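Local atomic coordinates of aminotransferase (Neisseria meningitidis Z2491, PDB entry 3JTX), a protein that probably catalyses pyridoxal-phosphate-dependent amino-group transfer, as a member of the class I/II aminotransferase family whose cofactor is bound covalently as an internal aldimine. Residues A[340-345]-A[353-358]; A[360-363]-A[369-372]. All coordinates share one frame; numbering follows the deposited sequence.

In the fold
Following the chain, helix 338-349 supplies the first half of contact 1; the chain then turns back through the short strand 351-352, and residues 353-358 close that loop against the helix flank. Contact 2 opens only afterwards, so the two lie in series, neither nested nor crossed: residues 360-363 and 369-372 close the next loop, the second segment ending on the first residue of strand 372-376. The centres are about 12 Å apart, and the backbone of Tyr372 joins them through a probable hydrogen bond from Gly356 N to its O. Contact 1 packs a helix on the small antiparallel sheet, while contact 2 lies where that sheet's connecting loop reaches the large seven-stranded sheet.

Contact 1. Residues A[340-345]-A[353-358]; sequences AFARNL and VLPGRF
Helix residues 340-345 come closest to the extended start of 353-358 at Ala342 and Val353, whose CA atoms lie 5.7 Å apart, and no direct hydrogen bond joins the two backbones. A water does so instead: it donates to Ala342 O at 2.7 Å and accepts from Val353 N at 3.1 Å. The methyl of Ala342 points toward residues 353-358, where CB meets Pro355 CG at 3.7 Å and also lies near the carbonyl oxygen of Val353. That oxygen is buried here and has no hydrogen-bond partner in the model. Both Val353 methyls lie near Leu345 CD1, and CG2 also meets Ala342 and the Phe341 ring. With CG1 anti to its carbonyl carbon (chi1 -56°), CG1 reaches Leu345 CD1 at 4.0 Å, and the two side chains cross at about a right angle. CG2, set between the backbone N and the carbonyl carbon, faces Ala342 CB at 4.0 Å and comes to the edge of the Phe341 ring, close to the ring plane. Helix 338-349 and strand 354-355 thus form a helix-on-sheet layer in the small domain of the aminotransferase fold, the strand being an outermost one of an antiparallel three-stranded sheet. Strand 372-376 continues the apolar layer, with Val373 touching both Phe341 and Val353. Helix 381-394 adds Ile391 against Phe341 and Leu345, and Leu17 of helix 13-20 packs on Pro355. Beyond the strand the chain bends into a 3-10 turn, where Phe358 N hydrogen-bonds to Pro355 O and a face of the Phe358 ring receives Pro355 CB, offset toward the rim.

Contact 2. Residues A[360-363]-A[369-372]; sequences ARDT and GEGY
Ala360 meets Gly369 through its methyl alone, CB lying 3.6 Å from Gly369 N and 3.9 Å from Gly369 CA. The methyl is directed at the glycine backbone, which has no side chain there, and the CA atoms of Ala360 and Gly369 lie 5.3 Å apart. Farther out, the carboxylates of Asp362 and Glu370 approach without bonding, Asp362 OD2 standing 4.3 Å from Glu370 OE2. Both side chains are exposed, and solvent probably eases the repulsion of the like charges; Asp362 has a second conformer, so this spacing is tentative. Glu370 stretches out, CD anti to CA (chi2 -173°), which carries its carboxylate toward Asp362. Residues 369-372 form a type II beta turn, with Glu370 and Gly371 at its corners and a weak hydrogen bond from Tyr372 N to Gly369 O; Gly371 has a positive phi of 89°, as suits the third position of this turn. The turn leads into strand 372-376 of the small antiparallel sheet. Asn367 OD1 accepts from Gly369 N and, weakly, from Glu370 N, while Asp338 OD1 accepts from Gly371 N. The other segment is tied to the large domain: Asn127 ND2, at the end of strand 122-127, hydrogen-bonds to Arg361 O, and Arg361 NH2 forms a salt bridge with Glu134 of helix 131-139. The ring of Tyr372 stacks on Trp330 of the neighbouring strand 328-332.

Contact 1. Residues A[340-345]-A[353-358]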
loop_
_atom_site.group_PDB
_atom_site.type_symbol
_atom_site.label_atom_id
_atom_site.label_comp_id
_atom_site.label_asym_id
_atom_site.label_seq_id
_atom_site.Cartn_x
_atom_site.Cartn_y
_atom_site.Cartn_z
ATOM N N ALA A 340 -15.678 -6.729 -33.906
ATOM C CA ALA A 340 -16.756 -6.232 -34.760
ATOM C C ALA A 340 -18.065 -6.131 -33.966
ATOM O O ALA A 340 -18.837 -5.213 -34.190
ATOM C CB ALA A 340 -16.935 -7.116 -35.993
ATOM N N PHE A 341 -18.280 -7.057 -33.026
ATOM C CA PHE A 341 -19.445 -7.025 -32.123
ATOM C C PHE A 341 -19.477 -5.742 -31.265
ATOM O O PHE A 341 -20.469 -5.020 -31.237
ATOM C CB PHE A 341 -19.423 -8.266 -31.229
ATOM C CG PHE A 341 -20.735 -8.574 -30.572
ATOM C CD1 PHE A 341 -21.722 -9.264 -31.263
ATOM C CD2 PHE A 341 -20.965 -8.222 -29.256
ATOM C CE1 PHE A 341 -22.947 -9.553 -30.652
ATOM C CE2 PHE A 341 -22.174 -8.521 -28.632
ATOM C CZ PHE A 341 -23.165 -9.184 -29.331
ATOM N N ALA A 342 -18.375 -5.460 -30.583
ATOM C CA ALA A 342 -18.283 -4.272 -29.750
ATOM C C ALA A 342 -18.422 -2.996 -30.594
ATOM O O ALA A 342 -19.079 -2.036 -30.176
ATOM C CB ALA A 342 -16.973 -4.264 -28.958
ATOM N N ARG A 343 -17.808 -2.989 -31.773
ATOM C CA ARG A 343 -17.893 -1.842 -32.674
ATOM C C ARG A 343 -19.331 -1.592 -33.130
ATOM O O ARG A 343 -19.771 -0.447 -33.179
ATOM C CB ARG A 343 -16.972 -2.024 -33.878
ATOM C CG ARG A 343 -15.525 -1.737 -33.527
ATOM C CD ARG A 343 -14.589 -2.039 -34.671
ATOM N NE ARG A 343 -13.240 -1.596 -34.341
ATOM C CZ ARG A 343 -12.130 -1.981 -34.962
ATOM N NH1 ARG A 343 -12.156 -2.858 -35.957
ATOM N NH2 ARG A 343 -10.976 -1.493 -34.550
ATOM N N ASN A 344 -20.060 -2.654 -33.438
ATOM C CA ASN A 344 -21.464 -2.516 -33.884
ATOM C C ASN A 344 -22.391 -2.019 -32.761
ATOM O O ASN A 344 -23.246 -1.140 -32.977
ATOM C CB ASN A 344 -21.951 -3.846 -34.467
ATOM C CG ASN A 344 -23.286 -3.732 -35.182
ATOM O OD1 ASN A 344 -23.544 -2.763 -35.894
ATOM N ND2 ASN A 344 -24.143 -4.734 -35.000
ATOM N N LEU A 345 -22.207 -2.541 -31.556
ATOM C CA LEU A 345 -23.023 -2.114 -30.417
ATOM C C LEU A 345 -22.801 -0.647 -30.084
ATOM O O LEU A 345 -23.739 0.049 -29.681
ATOM C CB LEU A 345 -22.741 -2.969 -29.174
ATOM C CG LEU A 345 -23.184 -4.442 -29.217
ATOM C CD1 LEU A 345 -23.224 -5.005 -27.791
ATOM C CD2 LEU A 345 -24.484 -4.636 -29.916
ATOM N N VAL A 353 -19.319 -2.758 -24.572
ATOM C CA VAL A 353 -18.909 -4.071 -24.046
ATOM C C VAL A 353 -17.427 -4.284 -24.328
ATOM O O VAL A 353 -16.859 -3.612 -25.180
ATOM C CB VAL A 353 -19.747 -5.241 -24.629
ATOM C CG1 VAL A 353 -21.232 -5.005 -24.364
ATOM C CG2 VAL A 353 -19.481 -5.447 -26.128
ATOM N N LEU A 354 -16.798 -5.212 -23.613
ATOM C CA LEU A 354 -15.339 -5.408 -23.716
ATOM C C LEU A 354 -14.982 -6.612 -24.602
ATOM O O LEU A 354 -15.310 -7.755 -24.243
ATOM C CB LEU A 354 -14.746 -5.614 -22.323
ATOM C CG LEU A 354 -13.218 -5.467 -22.225
ATOM C CD1 LEU A 354 -12.774 -4.052 -22.607
ATOM C CD2 LEU A 354 -12.725 -5.811 -20.831
ATOM N N PRO A 355 -14.308 -6.373 -25.756
ATOM C CA PRO A 355 -13.815 -7.490 -26.544
ATOM C C PRO A 355 -12.967 -8.441 -25.695
ATOM O O PRO A 355 -12.027 -8.014 -25.002
ATOM C CB PRO A 355 -12.975 -6.798 -27.629
ATOM C CG PRO A 355 -13.652 -5.497 -27.808
ATOM C CD PRO A 355 -14.022 -5.092 -26.421
ATOM N N GLY A 356 -13.322 -9.719 -25.711
ATOM C CA GLY A 356 -12.659 -10.702 -24.846
ATOM C C GLY A 356 -11.170 -10.819 -25.099
ATOM O O GLY A 356 -10.397 -11.132 -24.187
ATOM N N ARG A 357 -10.749 -10.570 -26.332
ATOM C CA ARG A 357 -9.322 -10.635 -26.679
ATOM C C ARG A 357 -8.488 -9.675 -25.823
ATOM O O ARG A 357 -7.294 -9.912 -25.581
ATOM C CB ARG A 357 -9.115 -10.383 -28.185
ATOM C CG ARG A 357 -9.330 -8.943 -28.624
ATOM C CD ARG A 357 -9.334 -8.824 -30.141
ATOM N NE ARG A 357 -10.437 -9.580 -30.723
ATOM C CZ ARG A 357 -10.604 -9.805 -32.022
ATOM N NH1 ARG A 357 -9.738 -9.329 -32.911
ATOM N NH2 ARG A 357 -11.656 -10.494 -32.442
ATOM N N PHE A 358 -9.121 -8.620 -25.318
ATOM C CA PHE A 358 -8.413 -7.651 -24.481
ATOM C C PHE A 358 -8.088 -8.145 -23.075
ATOM O O PHE A 358 -7.306 -7.493 -22.361
ATOM C CB PHE A 358 -9.199 -6.329 -24.404
ATOM C CG PHE A 358 -9.302 -5.573 -25.726
ATOM C CD1 PHE A 358 -8.474 -5.856 -26.807
ATOM C CD2 PHE A 358 -10.222 -4.547 -25.864
ATOM C CE1 PHE A 358 -8.579 -5.130 -28.008
ATOM C CE2 PHE A 358 -10.334 -3.819 -27.063
ATOM C CZ PHE A 358 -9.518 -4.112 -28.126
HETATM O O HOH W 1 -19.198 -1.843 -27.527
#

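Contact 2. Residues A[360-363]-A[369-372]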
loop_
_atom_site.group_PDB
_atom_site.type_symbol
_atom_site.label_atom_id
_atom_site.label_comp_id
_atom_site.label_asym_id
_atom_site.label_seq_id
_atom_site.Cartn_x
_atom_site.Cartn_y
_atom_site.Cartn_z
ATOM N N ALA A 360 -7.019 -11.380 -22.558
ATOM C CA ALA A 360 -6.299 -12.622 -22.773
ATOM C C ALA A 360 -5.011 -12.417 -23.562
ATOM O O ALA A 360 -4.846 -11.425 -24.283
ATOM C CB ALA A 360 -7.193 -13.605 -23.495
ATOM N N ARG A 361 -4.097 -13.370 -23.396
ATOM C CA ARG A 361 -2.940 -13.498 -24.259
ATOM C C ARG A 361 -3.071 -14.686 -25.220
ATOM O O ARG A 361 -3.679 -15.701 -24.917
ATOM C CB ARG A 361 -1.654 -13.646 -23.443
ATOM C CG ARG A 361 -0.472 -13.181 -24.267
ATOM C CD ARG A 361 0.810 -13.353 -23.626
ATOM N NE ARG A 361 1.098 -12.373 -22.582
ATOM C CZ ARG A 361 2.253 -12.361 -21.928
ATOM N NH1 ARG A 361 3.182 -13.264 -22.236
ATOM N NH2 ARG A 361 2.484 -11.475 -20.973
ATOM N N ASP A 362 -2.503 -14.500 -26.401
ATOM C CA ASP A 362 -2.398 -15.585 -27.392
ATOM C C ASP A 362 -1.436 -16.718 -26.966
ATOM O O ASP A 362 -0.392 -16.507 -26.359
ATOM C CB ASP A 362 -2.019 -15.024 -28.768
ATOM C CG ASP A 362 -2.970 -15.475 -29.860
ATOM O OD1 ASP A 362 -3.129 -16.701 -30.077
ATOM O OD2 ASP A 362 -3.570 -14.589 -30.497
ATOM N N THR A 363 -1.836 -17.959 -27.269
ATOM C CA THR A 363 -1.046 -19.137 -26.909
ATOM C C THR A 363 -0.951 -20.123 -28.072
ATOM O O THR A 363 -1.586 -19.932 -29.113
ATOM C CB THR A 363 -1.656 -19.899 -25.697
ATOM O OG1 THR A 363 -2.849 -20.603 -26.106
ATOM C CG2 THR A 363 -1.975 -18.929 -24.541
ATOM N N GLY A 369 -9.772 -15.467 -25.219
ATOM C CA GLY A 369 -10.689 -14.335 -25.153
ATOM C C GLY A 369 -11.404 -14.038 -26.461
ATOM O O GLY A 369 -12.493 -13.475 -26.462
ATOM N N GLU A 370 -10.811 -14.428 -27.585
ATOM C CA GLU A 370 -11.433 -14.169 -28.888
ATOM C C GLU A 370 -12.771 -14.881 -29.001
ATOM O O GLU A 370 -12.920 -16.019 -28.550
ATOM C CB GLU A 370 -10.553 -14.646 -30.032
ATOM C CG GLU A 370 -9.396 -13.749 -30.360
ATOM C CD GLU A 370 -8.642 -14.195 -31.617
ATOM O OE1 GLU A 370 -9.158 -15.065 -32.350
ATOM O OE2 GLU A 370 -7.533 -13.669 -31.854
ATOM N N GLY A 371 -13.752 -14.208 -29.599
ATOM C CA GLY A 371 -15.063 -14.818 -29.806
ATOM C C GLY A 371 -16.036 -14.613 -28.660
ATOM O O GLY A 371 -17.156 -15.130 -28.706
ATOM N N TYR A 372 -15.617 -13.849 -27.647
ATOM C CA TYR A 372 -16.445 -13.506 -26.487
ATOM C C TYR A 372 -16.353 -12.027 -26.207
ATOM O O TYR A 372 -15.351 -11.418 -26.529
ATOM C CB TYR A 372 -15.950 -14.242 -25.238
ATOM C CG TYR A 372 -16.234 -15.715 -25.288
ATOM C CD1 TYR A 372 -17.421 -16.230 -24.777
ATOM C CD2 TYR A 372 -15.329 -16.596 -25.866
ATOM C CE1 TYR A 372 -17.700 -17.588 -24.841
ATOM C CE2 TYR A 372 -15.599 -17.968 -25.926
ATOM C CZ TYR A 372 -16.789 -18.449 -25.421
ATOM O OH TYR A 372 -17.071 -19.800 -25.488
#